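Local coordinates for protein calreticulin, putative (Trypanosoma cruzi, PDB 5HCF) that probably acts as a calcium-binding lectin-like chaperone of the endoplasmic reticulum, its globular domain recognising both carbohydrate and peptide, at residues His151-Glu159 with Lys169-Ser177; Phe4-Thr15 with Tyr52-Thr60. All coordinates share one frame; numbering follows the deposited sequence.

Contact 1: residues His151-Glu159 with Lys169-Ser177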
loop_
_atom_site.group_PDB
_atom_site.type_symbol
_atom_site.label_atom_id
_atom_site.label_comp_id
_atom_site.label_asym_id
_atom_site.label_seq_id
_atom_site.Cartn_x
_atom_site.Cartn_y
_atom_site.Cartn_z
ATOM N N HIS A 151 -5.205 0.192 -9.090
ATOM C CA HIS A 151 -5.039 0.579 -10.479
ATOM C C HIS A 151 -5.393 2.045 -10.652
ATOM O O HIS A 151 -6.543 2.439 -10.442
ATOM C CB HIS A 151 -5.906 -0.283 -11.396
ATOM C CG HIS A 151 -5.794 0.076 -12.845
ATOM N ND1 HIS A 151 -6.776 -0.237 -13.770
ATOM C CD2 HIS A 151 -4.830 0.727 -13.536
ATOM C CE1 HIS A 151 -6.414 0.200 -14.958
ATOM N NE2 HIS A 151 -5.235 0.788 -14.848
ATOM N N ILE A 152 -4.391 2.850 -11.001
ATOM C CA ILE A 152 -4.608 4.235 -11.410
ATOM C C ILE A 152 -4.504 4.327 -12.927
ATOM O O ILE A 152 -3.415 4.197 -13.490
ATOM C CB ILE A 152 -3.594 5.197 -10.768
ATOM C CG1 ILE A 152 -3.587 5.024 -9.252
ATOM C CG2 ILE A 152 -3.914 6.640 -11.131
ATOM C CD1 ILE A 152 -4.803 5.597 -8.583
ATOM N N ALA A 153 -5.638 4.551 -13.585
ATOM C CA ALA A 153 -5.702 4.559 -15.045
ATOM C C ALA A 153 -5.494 5.965 -15.619
ATOM O O ALA A 153 -5.661 6.967 -14.918
ATOM C CB ALA A 153 -7.029 3.985 -15.511
ATOM N N ALA A 154 -5.129 6.030 -16.897
ATOM C CA ALA A 154 -4.784 7.296 -17.543
ATOM C C ALA A 154 -6.013 8.129 -17.884
ATOM O O ALA A 154 -5.889 9.274 -18.323
ATOM C CB ALA A 154 -3.969 7.042 -18.798
ATOM N N ASP A 155 -7.195 7.549 -17.707
ATOM C CA ASP A 155 -8.434 8.298 -17.896
ATOM C C ASP A 155 -8.939 8.850 -16.563
ATOM O O ASP A 155 -10.111 9.190 -16.422
ATOM C CB ASP A 155 -9.501 7.428 -18.559
ATOM C CG ASP A 155 -9.893 6.232 -17.716
ATOM O OD1 ASP A 155 -9.202 5.930 -16.721
ATOM O OD2 ASP A 155 -10.908 5.592 -18.056
ATOM N N ASN A 156 -8.040 8.913 -15.588
ATOM C CA ASN A 156 -8.363 9.394 -14.246
ATOM C C ASN A 156 -9.397 8.546 -13.496
ATOM O O ASN A 156 -9.986 9.007 -12.518
ATOM C CB ASN A 156 -8.848 10.844 -14.315
ATOM C CG ASN A 156 -7.759 11.797 -14.756
ATOM O OD1 ASN A 156 -6.597 11.654 -14.373
ATOM N ND2 ASN A 156 -8.130 12.781 -15.561
ATOM N N SER A 157 -9.626 7.318 -13.953
ATOM C CA SER A 157 -10.390 6.353 -13.163
ATOM C C SER A 157 -9.436 5.540 -12.287
ATOM O O SER A 157 -8.215 5.647 -12.417
ATOM C CB SER A 157 -11.216 5.419 -14.054
ATOM O OG SER A 157 -10.417 4.748 -15.011
ATOM N N TYR A 158 -9.995 4.761 -11.367
ATOM C CA TYR A 158 -9.195 3.897 -10.508
ATOM C C TYR A 158 -9.977 2.653 -10.098
ATOM O O TYR A 158 -11.203 2.598 -10.227
ATOM C CB TYR A 158 -8.735 4.646 -9.261
ATOM C CG TYR A 158 -9.819 4.798 -8.220
ATOM C CD1 TYR A 158 -10.800 5.773 -8.351
ATOM C CD2 TYR A 158 -9.871 3.959 -7.114
ATOM C CE1 TYR A 158 -11.798 5.916 -7.401
ATOM C CE2 TYR A 158 -10.863 4.093 -6.164
ATOM C CZ TYR A 158 -11.824 5.074 -6.312
ATOM O OH TYR A 158 -12.816 5.211 -5.368
ATOM N N GLU A 159 -9.263 1.648 -9.611
ATOM C CA GLU A 159 -9.915 0.467 -9.083
ATOM C C GLU A 159 -9.069 -0.159 -7.983
ATOM O O GLU A 159 -7.861 -0.341 -8.140
ATOM C CB GLU A 159 -10.185 -0.538 -10.204
ATOM C CG GLU A 159 -11.111 -1.683 -9.805
ATOM C CD GLU A 159 -11.650 -2.432 -11.003
ATOM O OE1 GLU A 159 -11.194 -2.152 -12.133
ATOM O OE2 GLU A 159 -12.535 -3.295 -10.818
ATOM N N LYS A 169 -14.323 1.165 -7.031
ATOM C CA LYS A 169 -14.163 1.535 -8.430
ATOM C C LYS A 169 -14.822 2.887 -8.646
ATOM O O LYS A 169 -15.941 3.106 -8.187
ATOM C CB LYS A 169 -14.786 0.460 -9.327
ATOM C CG LYS A 169 -14.473 0.553 -10.810
ATOM C CD LYS A 169 -14.939 -0.728 -11.505
ATOM C CE LYS A 169 -14.220 -0.980 -12.825
ATOM N NZ LYS A 169 -14.458 0.088 -13.832
ATOM N N GLY A 170 -14.129 3.799 -9.323
ATOM C CA GLY A 170 -14.690 5.114 -9.582
ATOM C C GLY A 170 -13.750 6.120 -10.216
ATOM O O GLY A 170 -12.793 5.753 -10.895
ATOM N N GLN A 171 -14.026 7.400 -9.987
ATOM C CA GLN A 171 -13.259 8.473 -10.606
ATOM C C GLN A 171 -12.455 9.230 -9.554
ATOM O O GLN A 171 -12.981 9.553 -8.488
ATOM C CB GLN A 171 -14.194 9.441 -11.341
ATOM C CG GLN A 171 -15.195 8.795 -12.300
ATOM C CD GLN A 171 -14.584 7.755 -13.218
ATOM O OE1 GLN A 171 -13.596 8.015 -13.904
ATOM N NE2 GLN A 171 -15.185 6.569 -13.250
ATOM N N LEU A 172 -11.191 9.523 -9.856
ATOM C CA LEU A 172 -10.324 10.256 -8.928
ATOM C C LEU A 172 -10.922 11.593 -8.517
ATOM O O LEU A 172 -10.884 11.972 -7.347
ATOM C CB LEU A 172 -8.949 10.498 -9.548
ATOM C CG LEU A 172 -8.031 9.296 -9.741
ATOM C CD1 LEU A 172 -6.802 9.717 -10.527
ATOM C CD2 LEU A 172 -7.632 8.717 -8.395
ATOM N N GLU A 173 -11.482 12.295 -9.493
ATOM C CA GLU A 173 -12.054 13.617 -9.277
ATOM C C GLU A 173 -13.253 13.578 -8.328
ATOM O O GLU A 173 -13.504 14.532 -7.588
ATOM C CB GLU A 173 -12.462 14.227 -10.622
ATOM C CG GLU A 173 -12.923 15.664 -10.550
ATOM C CD GLU A 173 -13.298 16.211 -11.912
ATOM O OE1 GLU A 173 -14.189 17.085 -11.981
ATOM O OE2 GLU A 173 -12.704 15.762 -12.916
ATOM N N GLU A 174 -13.986 12.470 -8.355
ATOM C CA GLU A 174 -15.205 12.331 -7.568
ATOM C C GLU A 174 -14.976 11.716 -6.177
ATOM O O GLU A 174 -15.648 12.086 -5.216
ATOM C CB GLU A 174 -16.224 11.502 -8.356
ATOM C CG GLU A 174 -16.630 12.133 -9.701
ATOM C CD GLU A 174 -17.595 11.268 -10.506
ATOM O OE1 GLU A 174 -17.655 10.044 -10.266
ATOM O OE2 GLU A 174 -18.296 11.808 -11.382
ATOM N N ASP A 175 -14.030 10.787 -6.063
ATOM C CA ASP A 175 -13.822 10.079 -4.794
ATOM C C ASP A 175 -12.686 10.648 -3.938
ATOM O O ASP A 175 -12.391 10.116 -2.865
ATOM C CB ASP A 175 -13.563 8.594 -5.053
ATOM C CG ASP A 175 -14.699 7.929 -5.794
ATOM O OD1 ASP A 175 -15.781 8.537 -5.895
ATOM O OD2 ASP A 175 -14.514 6.798 -6.280
ATOM N N TRP A 176 -12.040 11.707 -4.428
ATOM C CA TRP A 176 -11.118 12.512 -3.626
ATOM C C TRP A 176 -11.521 13.977 -3.745
ATOM O O TRP A 176 -12.257 14.341 -4.657
ATOM C CB TRP A 176 -9.668 12.344 -4.091
ATOM C CG TRP A 176 -8.994 11.083 -3.663
ATOM C CD1 TRP A 176 -8.112 10.938 -2.633
ATOM C CD2 TRP A 176 -9.116 9.791 -4.272
ATOM N NE1 TRP A 176 -7.689 9.635 -2.551
ATOM C CE2 TRP A 176 -8.291 8.910 -3.547
ATOM C CE3 TRP A 176 -9.847 9.292 -5.351
ATOM C CZ2 TRP A 176 -8.176 7.559 -3.868
ATOM C CZ3 TRP A 176 -9.731 7.947 -5.670
ATOM C CH2 TRP A 176 -8.903 7.099 -4.929
ATOM N N SER A 177 -11.026 14.817 -2.841
ATOM C CA SER A 177 -11.186 16.264 -2.984
ATOM C C SER A 177 -9.931 16.855 -3.613
ATOM O O SER A 177 -9.046 17.354 -2.916
ATOM C CB SER A 177 -11.472 16.935 -1.638
ATOM O OG SER A 177 -12.622 16.378 -1.029
#
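The ring of Tyr158 is sandwiched between Trp176 on one face and backbone on the other. Trp176 brings the edge of its six-membered ring, with CZ3 lying 3.4 Å above the tyrosine plane and toward its rim; the two planes stand at 75°, a T-shaped stack. Over the opposite face comes the backbone N of Gly170. At the phenolic edge sits the carboxylate of Asp175, turned 89° from the ring, and Tyr158 OH donates to Asp175 OD2 in a very short bond of 2.5 Å. Trp133 completes this buried group: its NE1 also hydrogen-bonds to the tyrosine hydroxyl and its ring stacks on Trp176, whose own NE1 is held by the carbonyl of Ile122. Tyr158 gets there because CG stands between its backbone N and carbonyl carbon (chi1 77°), which swings the ring across the neighbouring strand at Gly170.

The backbones pair around the same residue. Tyr158 N donates to Gly170 O at 3.0 Å and Gly170 N returns a bond to Tyr158 O, and Leu172 N donates to Asn156 O at 3.0 Å. Leu172 is the first residue of helix 172-175; its CD2 reaches Ile152 CD1 at 4.2 Å. On the sheet face away from the Tyr158 ring, which carries Ser157, Glu159, Lys169 and Gln171, Lys169 lays its CE 3.3 Å from Glu159 OE1; the charged ends stay short of a salt bridge, and Glu159 OE2 is engaged by Ser166.

At the adjoining turn 153-156, Asp155 OD1 accepts from Ser157 N, an Asx turn. The paired strands belong to the antiparallel beta hairpin 157-162/165-171, at the margin of a sheet in the legume-lectin-like sandwich, and the tyrosine cluster fastens the helix that follows to it.

Contact 2: residues Phe4-Thr15 with Tyr52-Thr60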
loop_
_atom_site.group_PDB
_atom_site.type_symbol
_atom_site.label_atom_id
_atom_site.label_comp_id
_atom_site.label_asym_id
_atom_site.label_seq_id
_atom_site.Cartn_x
_atom_site.Cartn_y
_atom_site.Cartn_z
ATOM N N PHE A 4 8.788 -3.486 -11.154
ATOM C CA PHE A 4 9.318 -3.763 -9.833
ATOM C C PHE A 4 8.545 -4.870 -9.141
ATOM O O PHE A 4 7.319 -4.934 -9.232
ATOM C CB PHE A 4 9.283 -2.481 -8.994
ATOM C CG PHE A 4 9.807 -2.644 -7.600
ATOM C CD1 PHE A 4 11.167 -2.535 -7.339
ATOM C CD2 PHE A 4 8.946 -2.885 -6.547
ATOM C CE1 PHE A 4 11.653 -2.680 -6.053
ATOM C CE2 PHE A 4 9.428 -3.031 -5.258
ATOM C CZ PHE A 4 10.781 -2.929 -5.011
ATOM N N HIS A 5 9.270 -5.746 -8.459
ATOM C CA HIS A 5 8.654 -6.825 -7.704
ATOM C C HIS A 5 9.525 -7.217 -6.516
ATOM O O HIS A 5 10.469 -7.992 -6.658
ATOM C CB HIS A 5 8.410 -8.044 -8.595
ATOM C CG HIS A 5 7.697 -9.163 -7.902
ATOM N ND1 HIS A 5 7.553 -10.416 -8.460
ATOM C CD2 HIS A 5 7.074 -9.217 -6.701
ATOM C CE1 HIS A 5 6.882 -11.192 -7.631
ATOM N NE2 HIS A 5 6.579 -10.489 -6.554
ATOM N N GLU A 6 9.201 -6.680 -5.343
ATOM C CA GLU A 6 9.913 -7.047 -4.125
ATOM C C GLU A 6 9.358 -8.344 -3.548
ATOM O O GLU A 6 8.213 -8.392 -3.100
ATOM C CB GLU A 6 9.825 -5.927 -3.086
ATOM C CG GLU A 6 10.625 -6.203 -1.830
ATOM C CD GLU A 6 12.087 -6.475 -2.128
ATOM O OE1 GLU A 6 12.822 -5.509 -2.421
ATOM O OE2 GLU A 6 12.502 -7.655 -2.074
ATOM N N GLU A 7 10.180 -9.391 -3.553
ATOM C CA GLU A 7 9.770 -10.690 -3.029
ATOM C C GLU A 7 10.155 -10.831 -1.565
ATOM O O GLU A 7 9.688 -11.734 -0.868
ATOM C CB GLU A 7 10.394 -11.822 -3.847
ATOM C CG GLU A 7 9.824 -11.948 -5.242
ATOM C CD GLU A 7 10.739 -12.704 -6.176
ATOM O OE1 GLU A 7 11.799 -12.153 -6.542
ATOM O OE2 GLU A 7 10.401 -13.846 -6.542
ATOM N N PHE A 8 11.006 -9.920 -1.108
ATOM C CA PHE A 8 11.540 -9.970 0.243
ATOM C C PHE A 8 12.146 -11.330 0.540
ATOM O O PHE A 8 11.904 -11.918 1.598
ATOM C CB PHE A 8 10.453 -9.629 1.263
ATOM C CG PHE A 8 10.214 -8.155 1.415
ATOM C CD1 PHE A 8 11.272 -7.298 1.680
ATOM C CD2 PHE A 8 8.942 -7.622 1.280
ATOM C CE1 PHE A 8 11.065 -5.936 1.817
ATOM C CE2 PHE A 8 8.729 -6.256 1.418
ATOM C CZ PHE A 8 9.793 -5.415 1.688
ATOM N N LYS A 9 12.930 -11.828 -0.412
ATOM C CA LYS A 9 13.756 -13.004 -0.180
ATOM C C LYS A 9 14.966 -12.570 0.632
ATOM O O LYS A 9 15.561 -13.354 1.367
ATOM C CB LYS A 9 14.187 -13.644 -1.499
ATOM C CG LYS A 9 13.131 -14.540 -2.129
ATOM C CD LYS A 9 13.587 -15.080 -3.474
ATOM C CE LYS A 9 12.492 -15.911 -4.125
ATOM N NZ LYS A 9 12.896 -16.411 -5.471
ATOM N N SER A 10 15.306 -11.294 0.492
ATOM C CA SER A 10 16.378 -10.668 1.253
ATOM C C SER A 10 15.957 -9.260 1.662
ATOM O O SER A 10 14.914 -8.767 1.234
ATOM C CB SER A 10 17.671 -10.620 0.436
ATOM O OG SER A 10 18.541 -9.604 0.909
ATOM N N MET A 11 16.766 -8.615 2.495
ATOM C CA MET A 11 16.477 -7.253 2.936
ATOM C C MET A 11 17.689 -6.319 2.938
ATOM O O MET A 11 17.590 -5.172 3.377
ATOM C CB MET A 11 15.853 -7.270 4.332
ATOM C CG MET A 11 16.865 -7.379 5.459
ATOM S SD MET A 11 16.348 -6.437 6.898
ATOM C CE MET A 11 17.029 -4.823 6.477
ATOM N N GLU A 12 18.834 -6.820 2.481
ATOM C CA GLU A 12 20.067 -6.039 2.478
ATOM C C GLU A 12 19.958 -4.769 1.640
ATOM O O GLU A 12 20.566 -3.754 1.974
ATOM C CB GLU A 12 21.241 -6.889 1.983
ATOM C CG GLU A 12 21.635 -7.998 2.940
ATOM C CD GLU A 12 21.900 -7.476 4.338
ATOM O OE1 GLU A 12 22.571 -6.428 4.462
ATOM O OE2 GLU A 12 21.421 -8.099 5.308
ATOM N N HIS A 13 19.178 -4.819 0.561
ATOM C CA HIS A 13 19.038 -3.671 -0.337
ATOM C C HIS A 13 18.029 -2.647 0.186
ATOM O O HIS A 13 17.814 -1.601 -0.428
ATOM C CB HIS A 13 18.634 -4.130 -1.741
ATOM C CG HIS A 13 17.397 -4.972 -1.772
ATOM N ND1 HIS A 13 17.364 -6.267 -1.303
ATOM C CD2 HIS A 13 16.147 -4.703 -2.223
ATOM C CE1 HIS A 13 16.148 -6.759 -1.456
ATOM N NE2 HIS A 13 15.391 -5.831 -2.014
ATOM N N TRP A 14 17.405 -2.955 1.317
ATOM C CA TRP A 14 16.501 -2.013 1.965
ATOM C C TRP A 14 17.241 -1.241 3.052
ATOM O O TRP A 14 17.911 -1.832 3.900
ATOM C CB TRP A 14 15.294 -2.735 2.560
ATOM C CG TRP A 14 14.221 -3.041 1.562
ATOM C CD1 TRP A 14 14.260 -3.983 0.578
ATOM C CD2 TRP A 14 12.949 -2.392 1.445
ATOM N NE1 TRP A 14 13.092 -3.966 -0.142
ATOM C CE2 TRP A 14 12.269 -2.997 0.370
ATOM C CE3 TRP A 14 12.322 -1.355 2.144
ATOM C CZ2 TRP A 14 10.986 -2.605 -0.019
ATOM C CZ3 TRP A 14 11.050 -0.967 1.757
ATOM C CH2 TRP A 14 10.396 -1.591 0.685
ATOM N N THR A 15 17.122 0.081 3.024
ATOM C CA THR A 15 17.820 0.923 3.988
ATOM C C THR A 15 16.897 1.421 5.091
ATOM O O THR A 15 15.846 1.995 4.821
ATOM C CB THR A 15 18.470 2.139 3.312
ATOM O OG1 THR A 15 19.272 1.701 2.208
ATOM C CG2 THR A 15 19.338 2.883 4.301
ATOM N N TYR A 52 8.446 1.976 12.525
ATOM C CA TYR A 52 9.299 1.363 11.517
ATOM C C TYR A 52 9.479 2.328 10.346
ATOM O O TYR A 52 8.566 3.077 10.003
ATOM C CB TYR A 52 8.709 0.027 11.049
ATOM C CG TYR A 52 8.660 -1.022 12.140
ATOM C CD1 TYR A 52 7.668 -0.998 13.119
ATOM C CD2 TYR A 52 9.611 -2.035 12.195
ATOM C CE1 TYR A 52 7.628 -1.958 14.121
ATOM C CE2 TYR A 52 9.578 -2.997 13.191
ATOM C CZ TYR A 52 8.588 -2.955 14.152
ATOM O OH TYR A 52 8.569 -3.916 15.140
ATOM N N ALA A 53 10.664 2.321 9.749
ATOM C CA ALA A 53 10.957 3.194 8.617
ATOM C C ALA A 53 12.136 2.654 7.824
ATOM O O ALA A 53 13.291 2.892 8.172
ATOM C CB ALA A 53 11.242 4.609 9.088
ATOM N N LEU A 54 11.830 1.932 6.752
ATOM C CA LEU A 54 12.847 1.412 5.847
ATOM C C LEU A 54 12.360 1.478 4.401
ATOM O O LEU A 54 11.160 1.426 4.130
ATOM C CB LEU A 54 13.241 -0.015 6.251
ATOM C CG LEU A 54 12.150 -1.078 6.432
ATOM C CD1 LEU A 54 11.643 -1.615 5.116
ATOM C CD2 LEU A 54 12.666 -2.217 7.301
ATOM N N SER A 55 13.303 1.597 3.475
ATOM C CA SER A 55 12.971 1.881 2.084
ATOM C C SER A 55 13.976 1.266 1.123
ATOM O O SER A 55 15.078 0.882 1.513
ATOM C CB SER A 55 12.896 3.396 1.848
ATOM O OG SER A 55 13.993 4.069 2.445
ATOM N N THR A 56 13.576 1.162 -0.137
ATOM C CA THR A 56 14.480 0.717 -1.183
ATOM C C THR A 56 14.204 1.528 -2.444
ATOM O O THR A 56 13.094 2.021 -2.644
ATOM C CB THR A 56 14.332 -0.789 -1.477
ATOM O OG1 THR A 56 15.407 -1.221 -2.320
ATOM C CG2 THR A 56 13.001 -1.080 -2.154
ATOM N N ALA A 57 15.218 1.671 -3.286
ATOM C CA ALA A 57 15.086 2.465 -4.497
ATOM C C ALA A 57 14.713 1.592 -5.684
ATOM O O ALA A 57 15.229 0.480 -5.834
ATOM C CB ALA A 57 16.374 3.223 -4.779
ATOM N N PHE A 58 13.799 2.091 -6.512
ATOM C CA PHE A 58 13.487 1.435 -7.772
ATOM C C PHE A 58 14.741 1.438 -8.641
ATOM O O PHE A 58 15.443 2.448 -8.710
ATOM C CB PHE A 58 12.339 2.145 -8.494
ATOM C CG PHE A 58 11.080 2.265 -7.680
ATOM C CD1 PHE A 58 10.524 1.156 -7.061
ATOM C CD2 PHE A 58 10.445 3.493 -7.539
ATOM C CE1 PHE A 58 9.361 1.269 -6.315
ATOM C CE2 PHE A 58 9.283 3.610 -6.795
ATOM C CZ PHE A 58 8.740 2.497 -6.181
ATOM N N PRO A 59 15.019 0.315 -9.319
ATOM C CA PRO A 59 16.198 0.244 -10.192
ATOM C C PRO A 59 16.128 1.318 -11.271
ATOM O O PRO A 59 17.141 1.919 -11.629
ATOM C CB PRO A 59 16.119 -1.165 -10.798
ATOM C CG PRO A 59 15.132 -1.914 -9.955
ATOM C CD PRO A 59 14.195 -0.903 -9.386
ATOM N N THR A 60 14.921 1.554 -11.770
ATOM C CA THR A 60 14.657 2.657 -12.682
ATOM C C THR A 60 13.463 3.453 -12.169
ATOM O O THR A 60 12.472 2.867 -11.731
ATOM C CB THR A 60 14.375 2.161 -14.115
ATOM O OG1 THR A 60 15.381 1.218 -14.505
ATOM C CG2 THR A 60 14.370 3.325 -15.094
#
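Thr56 sets CB and CG2 over one face of the Trp14 indole, and here the contact is tightest. Thr56 CB stands 3.5 Å from the centroid of the five-membered ring and 7° off its normal, a CH-pi contact over the face, while CG2 sits over the same face toward the rim, nearest CE2 and CZ2. With OG1 anti to the backbone N (chi1 -169°), the same threonine also gives its hydroxyl to His13 O, 3.1 Å away, from above the carbonyl plane. Phe8 lies on the other indole face. The indole is pinned in its plane as well: Trp14 NE1 donates to Glu6 OE1 at 2.8 Å, and that oxygen also accepts from His13 NE2 at 2.6 Å, so two rings share one buried carboxylate oxygen. Glu6 OE2 takes the N-H of Phe8.

In the concanavalin-like sandwich, this is where the N-terminal strand 2-6 of one sheet gives way, through the loop, to edge strand 15-16 of the other. Thr15 and Ser55 form the antiparallel hydrogen-bonded pair, with Thr15 N to Ser55 O at 2.7 Å. A second buried cluster sits further along, where Phe58 turns its edge to the face of Phe4, planes at 76°.

Toward solvent the packing thins. Exposed Pro59 touches the Phe4 edge with CD alone, at 4.0 Å from CD1. His13 is exposed too, but Glu6 holds its ring, whose CD2 edge meets Thr56 OG1 loosely, at 3.6 Å.

From the N terminus, strand 2-6 enters one sheet beside strand 223-230, and the chain then passes to strand 15-16 on the second sheet. Contact 2 closes the loop of 36 residues between Thr15 and Tyr52, joining the start of the chain to strand 50-62. Much later, after strand 145-152 of the first sheet, contact 1 closes a much shorter loop, with nine residues between its segments. The two neither nest nor cross: contact 2 is complete before contact 1 begins. Their centres lie about 28 Å apart, on opposite sides of the chain's centre, although both reach the first sheet. Contact 2 bridges the two sheets; contact 1 ties the hairpin to helix 172-175.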